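Local atomic coordinates of neutral ceramidase (Pseudomonas aeruginosa, PDB entry 2ZWS), a protein that hydrolyses the N-acyl bond of ceramides to sphingosine and free fatty acid, and catalyses the reverse synthesis, as a secreted zinc-dependent amidohydrolase. Residues R54-V59 with L295-R300; I395-I400 with V480-A485; L403-A408 with H435-G440. One frame throughout, in Å; residues are numbered along the deposited sequence.

Interaction 1 of 3, residues R54-V59 with L295-R300. With PLM (palmitic acid), chain G.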
loop_
_atom_site.group_PDB
_atom_site.type_symbol
_atom_site.label_atom_id
_atom_site.label_comp_id
_atom_site.label_asym_id
_atom_site.label_seq_id
_atom_site.Cartn_x
_atom_site.Cartn_y
_atom_site.Cartn_z
ATOM N N ARG A 54 -9.332 -16.385 20.261
ATOM C CA ARG A 54 -9.911 -15.934 19.021
ATOM C C ARG A 54 -9.452 -14.488 18.795
ATOM O O ARG A 54 -10.035 -13.489 19.261
ATOM C CB ARG A 54 -11.392 -16.196 18.835
ATOM C CG ARG A 54 -11.684 -17.676 18.592
ATOM C CD ARG A 54 -12.440 -17.909 17.281
ATOM N NE ARG A 54 -12.422 -19.326 16.937
ATOM C CZ ARG A 54 -11.839 -19.856 15.860
ATOM N NH1 ARG A 54 -11.231 -19.091 14.956
ATOM N NH2 ARG A 54 -11.886 -21.171 15.670
ATOM N N ARG A 55 -8.316 -14.433 18.126
ATOM C CA ARG A 55 -7.710 -13.199 17.726
ATOM C C ARG A 55 -7.543 -13.197 16.195
ATOM O O ARG A 55 -7.196 -14.221 15.604
ATOM C CB ARG A 55 -6.346 -13.062 18.398
ATOM C CG ARG A 55 -5.495 -11.936 17.888
ATOM C CD ARG A 55 -4.097 -11.953 18.538
ATOM N NE ARG A 55 -4.148 -11.795 19.996
ATOM C CZ ARG A 55 -3.098 -11.481 20.753
ATOM N NH1 ARG A 55 -1.902 -11.275 20.212
ATOM N NH2 ARG A 55 -3.250 -11.374 22.061
ATOM N N LEU A 56 -7.790 -12.030 15.603
ATOM C CA LEU A 56 -7.475 -11.734 14.222
ATOM C C LEU A 56 -6.549 -10.532 14.188
ATOM O O LEU A 56 -6.604 -9.679 15.074
ATOM C CB LEU A 56 -8.760 -11.367 13.467
ATOM C CG LEU A 56 -9.851 -12.452 13.408
ATOM C CD1 LEU A 56 -11.079 -11.840 12.778
ATOM C CD2 LEU A 56 -9.414 -13.672 12.630
ATOM N N VAL A 57 -5.716 -10.453 13.157
ATOM C CA VAL A 57 -4.997 -9.202 12.907
ATOM C C VAL A 57 -5.087 -8.834 11.417
ATOM O O VAL A 57 -4.869 -9.668 10.518
ATOM C CB VAL A 57 -3.533 -9.221 13.469
ATOM C CG1 VAL A 57 -2.693 -10.325 12.838
ATOM C CG2 VAL A 57 -2.875 -7.849 13.313
ATOM N N TYR A 58 -5.437 -7.570 11.189
ATOM C CA TYR A 58 -5.491 -6.977 9.863
ATOM C C TYR A 58 -4.447 -5.859 9.797
ATOM O O TYR A 58 -4.358 -5.039 10.716
ATOM C CB TYR A 58 -6.900 -6.393 9.615
ATOM C CG TYR A 58 -6.998 -5.548 8.387
ATOM C CD1 TYR A 58 -6.800 -4.162 8.441
ATOM C CD2 TYR A 58 -7.274 -6.139 7.163
ATOM C CE1 TYR A 58 -6.867 -3.372 7.301
ATOM C CE2 TYR A 58 -7.371 -5.363 5.995
ATOM C CZ TYR A 58 -7.154 -3.988 6.077
ATOM O OH TYR A 58 -7.240 -3.230 4.929
ATOM N N VAL A 59 -3.590 -5.910 8.774
ATOM C CA VAL A 59 -2.570 -4.878 8.598
ATOM C C VAL A 59 -2.738 -4.223 7.239
ATOM O O VAL A 59 -2.779 -4.924 6.214
ATOM C CB VAL A 59 -1.096 -5.449 8.740
ATOM C CG1 VAL A 59 -0.087 -4.330 8.676
ATOM C CG2 VAL A 59 -0.912 -6.267 10.047
ATOM N N LEU A 295 -15.722 -14.022 16.180
ATOM C CA LEU A 295 -14.645 -13.883 15.212
ATOM C C LEU A 295 -14.365 -15.264 14.632
ATOM O O LEU A 295 -14.362 -16.265 15.346
ATOM C CB LEU A 295 -13.365 -13.361 15.886
ATOM C CG LEU A 295 -13.444 -11.997 16.584
ATOM C CD1 LEU A 295 -12.055 -11.582 17.045
ATOM C CD2 LEU A 295 -14.079 -10.932 15.702
ATOM N N ASP A 296 -14.103 -15.312 13.333
ATOM C CA ASP A 296 -13.753 -16.567 12.673
ATOM C C ASP A 296 -12.962 -16.217 11.437
ATOM O O ASP A 296 -12.887 -15.033 11.023
ATOM C CB ASP A 296 -15.038 -17.325 12.285
ATOM C CG ASP A 296 -14.822 -18.820 12.056
ATOM O OD1 ASP A 296 -13.702 -19.347 12.217
ATOM O OD2 ASP A 296 -15.831 -19.471 11.734
ATOM N N SER A 297 -12.366 -17.241 10.843
ATOM C CA SER A 297 -11.636 -17.003 9.604
ATOM C C SER A 297 -11.374 -18.294 8.854
ATOM O O SER A 297 -11.447 -19.410 9.429
ATOM C CB SER A 297 -10.302 -16.322 9.917
ATOM O OG SER A 297 -9.508 -17.209 10.693
ATOM N N ARG A 298 -11.057 -18.137 7.564
ATOM C CA ARG A 298 -10.558 -19.261 6.757
ATOM C C ARG A 298 -9.469 -18.727 5.835
ATOM O O ARG A 298 -9.441 -17.531 5.517
ATOM C CB ARG A 298 -11.667 -19.901 5.906
ATOM C CG ARG A 298 -12.742 -20.632 6.689
ATOM C CD ARG A 298 -12.250 -21.913 7.387
ATOM N NE ARG A 298 -13.394 -22.645 7.923
ATOM C CZ ARG A 298 -14.046 -22.301 9.038
ATOM N NH1 ARG A 298 -13.665 -21.244 9.747
ATOM N NH2 ARG A 298 -15.094 -23.003 9.440
ATOM N N PHE A 299 -8.584 -19.630 5.428
ATOM C CA PHE A 299 -7.484 -19.278 4.550
ATOM C C PHE A 299 -7.090 -20.511 3.758
ATOM O O PHE A 299 -7.049 -21.620 4.311
ATOM C CB PHE A 299 -6.260 -18.832 5.360
ATOM C CG PHE A 299 -5.029 -18.615 4.523
ATOM C CD1 PHE A 299 -4.715 -17.342 4.064
ATOM C CD2 PHE A 299 -4.190 -19.682 4.181
ATOM C CE1 PHE A 299 -3.617 -17.130 3.255
ATOM C CE2 PHE A 299 -3.075 -19.465 3.397
ATOM C CZ PHE A 299 -2.787 -18.203 2.932
ATOM N N ARG A 300 -6.755 -20.298 2.489
ATOM C CA ARG A 300 -6.274 -21.361 1.626
ATOM C C ARG A 300 -5.303 -20.806 0.599
ATOM O O ARG A 300 -5.636 -19.834 -0.069
ATOM C CB ARG A 300 -7.482 -21.937 0.856
ATOM C CG ARG A 300 -7.541 -23.384 0.968
ATOM C CD ARG A 300 -7.835 -24.039 -0.342
ATOM N NE ARG A 300 -9.072 -23.660 -1.008
ATOM C CZ ARG A 300 -9.407 -24.154 -2.199
ATOM N NH1 ARG A 300 -8.593 -25.016 -2.783
ATOM N NH2 ARG A 300 -10.551 -23.811 -2.799
HETATM C C1 PLM G . -12.837 -25.187 11.569
HETATM O O1 PLM G . -12.375 -24.447 12.475
HETATM O O2 PLM G . -14.073 -25.195 11.354
HETATM C C2 PLM G . -11.918 -26.062 10.750
HETATM C C3 PLM G . -10.774 -25.216 10.198
HETATM C C4 PLM G . -9.740 -26.098 9.511
HETATM C C5 PLM G . -8.814 -26.850 10.464
HETATM C C6 PLM G . -7.647 -27.418 9.662
HETATM C C7 PLM G . -7.886 -28.875 9.282
HETATM C C8 PLM G . -8.210 -29.046 7.804
HETATM C C9 PLM G . -8.224 -30.523 7.418
HETATM C CA PLM G . -9.519 -30.923 6.719
HETATM C CB PLM G . -9.376 -30.848 5.201
HETATM C CC PLM G . -10.579 -30.134 4.596
HETATM C CD PLM G . -11.298 -31.012 3.577
HETATM C CE PLM G . -12.715 -30.521 3.302
HETATM C CF PLM G . -12.760 -29.532 2.139
HETATM C CG PLM G . -12.808 -30.242 0.790
#
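Arg54 sends CG away from its own carbonyl carbon (chi1 -72°) and bends at chi2, which carries the chain across the backbone of Leu295 and lays the guanidinium beside Asp296. CD passes 3.2 Å from Leu295 O. At the end of the chain NH1 comes to 3.7 Å from Asp296 OD1, a long salt bridge: the oxygen lies over a face of the guanidinium, the two planes are turned 71° apart, and charge alone acts, with no N-H aimed at the carboxylate. The second arginine, Arg298, meets the same carboxylate at the edge of its guanidinium, where NH1 makes a weak bond of 3.1 Å to Asp296 OD1. Arg298 NH1 also donates to Ser297 O at 2.9 Å, approaching from above the carbonyl plane. This network lies where two sheets of the ceramidase N-terminal region meet: strand 55-61 belongs to the large mixed sheet, and strand 295-303 borders a four-stranded one, the short segments 55-59 and 295-300 running 64° apart. Alongside the charges, Leu56 CD1 packs at 4.1 Å on Leu295 CB, and Leu56 CD2 rests 3.9 Å from Ser297 CB, while Ser297 OG is bonded to Asn89 O. Beyond Asp296, Arg298 turns one guanidinium face to the carboxylate end of a bound palmitic acid, with NH2 3.1 Å from PLM O2; NH2 also bonds to Leu490 O.

Interaction 2 of 3, residues I395-I400 with V480-A485; sequences IQMFRI and VDMAVA
Met397 and Met482 lie alongside each other, running in opposing senses, where helix 471-488 packs on one face of the four-stranded mixed sheet, an alpha/beta layer in which the short helix segment runs 39° from strand 395-400. In one of the two modelled conformers of Met397, its SD lies 3.7 Å from Met482 CG, and in return Met482 SD sits 3.7 Å from Met397 N, over the strand backbone. Each thioether is thus set against the other's chain; no hydrogen bond links the segments, and thioethers and methyls do the touching. Met482 has CG anti to its backbone N (chi1 -178°), which extends the side chain from the helix to the strand; the bend at chi3 then swings CE back along the strand to Ile395, 3.8 Å from CG2. The chain of Met397, in the same conformer, also bends at chi3, and its CE reaches the helix beside Ala483, 4.0 Å from CB. Further out, the sheet fixes the strand: Met397 pairs through its backbone with Arg298, and Gln396, pointing to the other side, is held by a bond from NE2 to Val91 O. Phe479 and Leu486 of the same helix also touch Met397, and Val424 of helix 414-428 packs against both Met397 and Ala483. At the Ile395 end, Met482 CE comes within 3.4 Å of Ile395 O.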
loop_
_atom_site.group_PDB
_atom_site.type_symbol
_atom_site.label_atom_id
_atom_site.label_comp_id
_atom_site.label_asym_id
_atom_site.label_seq_id
_atom_site.Cartn_x
_atom_site.Cartn_y
_atom_site.Cartn_z
ATOM N N ILE A 395 -6.345 -17.146 -0.656
ATOM C CA ILE A 395 -7.731 -16.720 -0.569
ATOM C C ILE A 395 -8.048 -16.724 0.937
ATOM O O ILE A 395 -7.747 -17.707 1.634
ATOM C CB ILE A 395 -8.666 -17.719 -1.303
ATOM C CG1 ILE A 395 -8.323 -17.854 -2.818
ATOM C CG2 ILE A 395 -10.139 -17.361 -1.061
ATOM C CD1 ILE A 395 -8.450 -16.550 -3.566
ATOM N N GLN A 396 -8.649 -15.646 1.446
ATOM C CA GLN A 396 -8.846 -15.497 2.873
ATOM C C GLN A 396 -10.126 -14.734 3.143
ATOM O O GLN A 396 -10.484 -13.799 2.395
ATOM C CB GLN A 396 -7.665 -14.711 3.446
ATOM C CG GLN A 396 -7.672 -14.657 4.982
ATOM C CD GLN A 396 -6.465 -13.924 5.496
ATOM O OE1 GLN A 396 -6.170 -12.838 5.015
ATOM N NE2 GLN A 396 -5.740 -14.522 6.465
ATOM N N MET A 397 -10.781 -15.105 4.246
ATOM C CA MET A 397 -11.949 -14.381 4.743
ATOM C C MET A 397 -11.902 -14.325 6.254
ATOM O O MET A 397 -11.564 -15.322 6.909
ATOM C CB MET A 397 -13.262 -15.055 4.338
ATOM C CG MET A 397 -13.555 -15.078 2.855
ATOM S SD MET A 397 -15.070 -15.958 2.414
ATOM C CE MET A 397 -16.283 -15.046 3.377
ATOM N N PHE A 398 -12.195 -13.138 6.802
ATOM C CA PHE A 398 -12.402 -12.978 8.242
ATOM C C PHE A 398 -13.893 -12.779 8.469
ATOM O O PHE A 398 -14.551 -12.092 7.686
ATOM C CB PHE A 398 -11.732 -11.710 8.780
ATOM C CG PHE A 398 -10.234 -11.797 8.933
ATOM C CD1 PHE A 398 -9.532 -12.985 8.718
ATOM C CD2 PHE A 398 -9.532 -10.669 9.334
ATOM C CE1 PHE A 398 -8.145 -13.033 8.863
ATOM C CE2 PHE A 398 -8.143 -10.718 9.507
ATOM C CZ PHE A 398 -7.460 -11.899 9.284
ATOM N N ARG A 399 -14.416 -13.368 9.537
ATOM C CA ARG A 399 -15.737 -12.986 10.017
ATOM C C ARG A 399 -15.513 -12.141 11.282
ATOM O O ARG A 399 -14.789 -12.561 12.201
ATOM C CB ARG A 399 -16.593 -14.210 10.370
ATOM C CG ARG A 399 -17.849 -13.765 11.133
ATOM C CD ARG A 399 -18.801 -14.884 11.455
ATOM N NE ARG A 399 -20.028 -14.298 11.995
ATOM C CZ ARG A 399 -21.233 -14.868 11.938
ATOM N NH1 ARG A 399 -21.377 -16.081 11.405
ATOM N NH2 ARG A 399 -22.289 -14.228 12.430
ATOM N N ILE A 400 -16.114 -10.949 11.307
ATOM C CA ILE A 400 -16.029 -10.068 12.459
ATOM C C ILE A 400 -17.482 -9.726 12.832
ATOM O O ILE A 400 -18.077 -8.824 12.241
ATOM C CB ILE A 400 -15.187 -8.780 12.147
ATOM C CG1 ILE A 400 -13.792 -9.134 11.600
ATOM C CG2 ILE A 400 -15.069 -7.926 13.387
ATOM C CD1 ILE A 400 -13.063 -7.934 10.965
ATOM N N VAL A 480 -16.960 -18.122 -2.750
ATOM C CA VAL A 480 -18.245 -18.708 -2.346
ATOM C C VAL A 480 -18.015 -20.006 -1.573
ATOM O O VAL A 480 -18.621 -20.216 -0.497
ATOM C CB VAL A 480 -19.179 -18.915 -3.556
ATOM C CG1 VAL A 480 -20.339 -19.871 -3.196
ATOM C CG2 VAL A 480 -19.708 -17.562 -3.980
ATOM N N ASP A 481 -17.115 -20.849 -2.078
ATOM C CA ASP A 481 -16.834 -22.114 -1.400
ATOM C C ASP A 481 -16.305 -21.864 0.028
ATOM O O ASP A 481 -16.693 -22.557 0.980
ATOM C CB ASP A 481 -15.884 -22.994 -2.233
ATOM C CG ASP A 481 -16.561 -23.593 -3.483
ATOM O OD1 ASP A 481 -17.793 -23.427 -3.645
ATOM O OD2 ASP A 481 -15.856 -24.242 -4.297
ATOM N N MET A 482 -15.463 -20.835 0.185
ATOM C CA MET A 482 -14.926 -20.492 1.506
ATOM C C MET A 482 -16.043 -19.993 2.418
ATOM O O MET A 482 -16.098 -20.363 3.585
ATOM C CB MET A 482 -13.820 -19.444 1.380
ATOM C CG MET A 482 -13.207 -19.100 2.741
ATOM S SD MET A 482 -11.644 -18.216 2.516
ATOM C CE MET A 482 -10.563 -19.575 2.034
ATOM N N ALA A 483 -16.949 -19.176 1.874
ATOM C CA ALA A 483 -18.078 -18.640 2.649
ATOM C C ALA A 483 -18.976 -19.785 3.132
ATOM O O ALA A 483 -19.469 -19.776 4.267
ATOM C CB ALA A 483 -18.898 -17.656 1.792
ATOM N N VAL A 484 -19.228 -20.753 2.251
ATOM C CA VAL A 484 -20.035 -21.922 2.615
ATOM C C VAL A 484 -19.343 -22.724 3.713
ATOM O O VAL A 484 -19.983 -23.110 4.694
ATOM C CB VAL A 484 -20.310 -22.802 1.385
ATOM C CG1 VAL A 484 -20.895 -24.200 1.801
ATOM C CG2 VAL A 484 -21.280 -22.078 0.434
ATOM N N ALA A 485 -18.033 -22.950 3.579
ATOM C CA ALA A 485 -17.284 -23.605 4.673
ATOM C C ALA A 485 -17.431 -22.891 6.035
ATOM O O ALA A 485 -17.662 -23.532 7.057
ATOM C CB ALA A 485 -15.811 -23.764 4.292
#

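Interaction 3 of 3, residues L403-A408 with H435-G440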
loop_
_atom_site.group_PDB
_atom_site.type_symbol
_atom_site.label_atom_id
_atom_site.label_comp_id
_atom_site.label_asym_id
_atom_site.label_seq_id
_atom_site.Cartn_x
_atom_site.Cartn_y
_atom_site.Cartn_z
ATOM N N LEU A 403 -20.049 -8.939 10.082
ATOM C CA LEU A 403 -19.221 -8.529 8.936
ATOM C C LEU A 403 -18.385 -9.671 8.419
ATOM O O LEU A 403 -17.884 -10.477 9.195
ATOM C CB LEU A 403 -18.219 -7.454 9.340
ATOM C CG LEU A 403 -18.750 -6.255 10.090
ATOM C CD1 LEU A 403 -17.587 -5.279 10.324
ATOM C CD2 LEU A 403 -19.879 -5.592 9.319
ATOM N N GLU A 404 -18.229 -9.725 7.102
ATOM C CA GLU A 404 -17.187 -10.585 6.533
ATOM C C GLU A 404 -16.275 -9.731 5.701
ATOM O O GLU A 404 -16.736 -8.881 4.949
ATOM C CB GLU A 404 -17.746 -11.719 5.683
ATOM C CG GLU A 404 -18.149 -12.919 6.493
ATOM C CD GLU A 404 -18.668 -14.080 5.641
ATOM O OE1 GLU A 404 -19.228 -13.847 4.533
ATOM O OE2 GLU A 404 -18.534 -15.229 6.110
ATOM N N LEU A 405 -14.977 -9.966 5.867
ATOM C CA LEU A 405 -13.951 -9.194 5.199
ATOM C C LEU A 405 -13.181 -10.185 4.329
ATOM O O LEU A 405 -12.655 -11.185 4.814
ATOM C CB LEU A 405 -13.051 -8.556 6.263
ATOM C CG LEU A 405 -11.792 -7.840 5.784
ATOM C CD1 LEU A 405 -12.112 -6.668 4.833
ATOM C CD2 LEU A 405 -10.953 -7.368 6.957
ATOM N N LEU A 406 -13.155 -9.933 3.030
ATOM C CA LEU A 406 -12.449 -10.807 2.104
ATOM C C LEU A 406 -11.124 -10.200 1.713
ATOM O O LEU A 406 -11.051 -9.002 1.416
ATOM C CB LEU A 406 -13.249 -10.997 0.819
ATOM C CG LEU A 406 -14.511 -11.873 0.770
ATOM C CD1 LEU A 406 -15.436 -11.746 1.942
ATOM C CD2 LEU A 406 -15.284 -11.605 -0.547
ATOM N N GLY A 407 -10.073 -11.028 1.712
ATOM C CA GLY A 407 -8.763 -10.562 1.279
ATOM C C GLY A 407 -8.469 -11.241 -0.056
ATOM O O GLY A 407 -8.329 -12.477 -0.109
ATOM N N ALA A 408 -8.388 -10.447 -1.126
ATOM C CA ALA A 408 -8.179 -10.961 -2.476
ATOM C C ALA A 408 -6.862 -10.447 -3.061
ATOM O O ALA A 408 -6.606 -9.235 -3.006
ATOM C CB ALA A 408 -9.356 -10.572 -3.344
ATOM N N HIS A 435 -22.973 -7.687 6.105
ATOM C CA HIS A 435 -22.134 -6.806 5.297
ATOM C C HIS A 435 -20.902 -7.572 4.862
ATOM O O HIS A 435 -20.276 -8.263 5.670
ATOM C CB HIS A 435 -21.711 -5.565 6.088
ATOM C CG HIS A 435 -22.863 -4.771 6.622
ATOM N ND1 HIS A 435 -23.669 -3.992 5.817
ATOM C CD2 HIS A 435 -23.351 -4.649 7.872
ATOM C CE1 HIS A 435 -24.602 -3.416 6.557
ATOM N NE2 HIS A 435 -24.432 -3.803 7.809
ATOM N N VAL A 436 -20.589 -7.488 3.577
ATOM C CA VAL A 436 -19.391 -8.140 3.038
ATOM C C VAL A 436 -18.492 -7.062 2.464
ATOM O O VAL A 436 -18.919 -6.283 1.631
ATOM C CB VAL A 436 -19.767 -9.162 1.950
ATOM C CG1 VAL A 436 -18.524 -9.777 1.319
ATOM C CG2 VAL A 436 -20.674 -10.249 2.536
ATOM N N VAL A 437 -17.275 -6.970 2.988
ATOM C CA VAL A 437 -16.315 -5.977 2.514
ATOM C C VAL A 437 -15.246 -6.698 1.684
ATOM O O VAL A 437 -14.655 -7.672 2.152
ATOM C CB VAL A 437 -15.631 -5.253 3.681
ATOM C CG1 VAL A 437 -14.559 -4.315 3.143
ATOM C CG2 VAL A 437 -16.655 -4.456 4.467
ATOM N N PHE A 438 -15.023 -6.228 0.461
ATOM C CA PHE A 438 -14.066 -6.864 -0.424
ATOM C C PHE A 438 -12.768 -6.066 -0.398
ATOM O O PHE A 438 -12.756 -4.949 -0.864
ATOM C CB PHE A 438 -14.651 -6.894 -1.837
ATOM C CG PHE A 438 -13.803 -7.627 -2.822
ATOM C CD1 PHE A 438 -14.037 -8.962 -3.112
ATOM C CD2 PHE A 438 -12.744 -6.978 -3.460
ATOM C CE1 PHE A 438 -13.231 -9.654 -4.032
ATOM C CE2 PHE A 438 -11.943 -7.655 -4.392
ATOM C CZ PHE A 438 -12.184 -9.001 -4.667
ATOM N N ASN A 439 -11.704 -6.612 0.179
ATOM C CA ASN A 439 -10.418 -5.915 0.216
ATOM C C ASN A 439 -9.460 -6.536 -0.794
ATOM O O ASN A 439 -8.914 -7.598 -0.536
ATOM C CB ASN A 439 -9.859 -5.994 1.655
ATOM C CG ASN A 439 -8.733 -4.990 1.927
ATOM O OD1 ASN A 439 -7.928 -4.630 1.033
ATOM N ND2 ASN A 439 -8.661 -4.549 3.164
ATOM N N GLY A 440 -9.297 -5.901 -1.959
ATOM C CA GLY A 440 -8.295 -6.291 -2.974
ATOM C C GLY A 440 -6.895 -5.954 -2.470
ATOM O O GLY A 440 -6.738 -5.371 -1.382
#
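The Phe438 ring is met by Ala408 CB, 3.5 Å from CZ, and by Leu406 CD2, 3.9 Å from CD1, while Phe412 adds an edge-to-face ring contact. At the other end of the pairing, Leu403 CD2, in one of its two modelled conformers, reaches His435 CB at 3.7 Å; the imidazole of His435 stacks with Tyr148 and bonds through NE2 to Glu289. Between these rings run two neighbouring parallel strands, 403-407 and 435-439, linked through helix 414-428 in a beta-alpha-beta arrangement; strand 435-439 borders the four-stranded sheet. Five backbone hydrogen bonds join them. Glu404 takes its N-H to His435 O and returns its carbonyl to Val437 N, Leu406 does the same between Val437 O and Asn439 N, and Ala408 N closes the row on Asn439 O. CA-H...O contacts accompany these bonds, among them Leu403 CA to His435 O at 3.4 Å. Glu404, Leu406, Val436 and Phe438 share the face covered by helices 414-428 and 471-488. There Leu406 CD1 packs on Val436 CG1 and its CD2 on the phenyl, the two side chains of Leu406 and Phe438 crossing at about a right angle. Phe438 has CG anti to its backbone N (chi1 -175°), which carries the ring along the sheet to Ala408. Glu404 is buried on this face, and its OE1 is bonded to Ser428 OG of helix 414-428. The opposite face bears Leu405 and Val437, both touching Trp200, and there Leu405 CD1 lies 3.8 Å from Val437 CG1.

In the fold
All three contacts reach one four-stranded sheet. Strand 295-303 of interaction 1 pairs with strand 392-400 of interaction 2, Asp296 O lying 2.7 Å from Arg399 N; that strand pairs in turn with 403-407 of interaction 3, Phe398 N lying 2.8 Å from Leu405 O. Interactions 2 and 3 share a helix-covered face, where Met397 CE is 3.7 Å from Leu406 CD1. On the other face Tyr58 CD2 of interaction 1 touches Leu405 CD2 at 3.9 Å. Palmitic acid sits at the outer edge beside interaction 1. Interaction 3 leads inward: by nearest atoms Gly440 is about 10 Å from the zinc ion, and the Asn439 side chain about 5 Å from that of Asn60, an inferred substrate-binding residue.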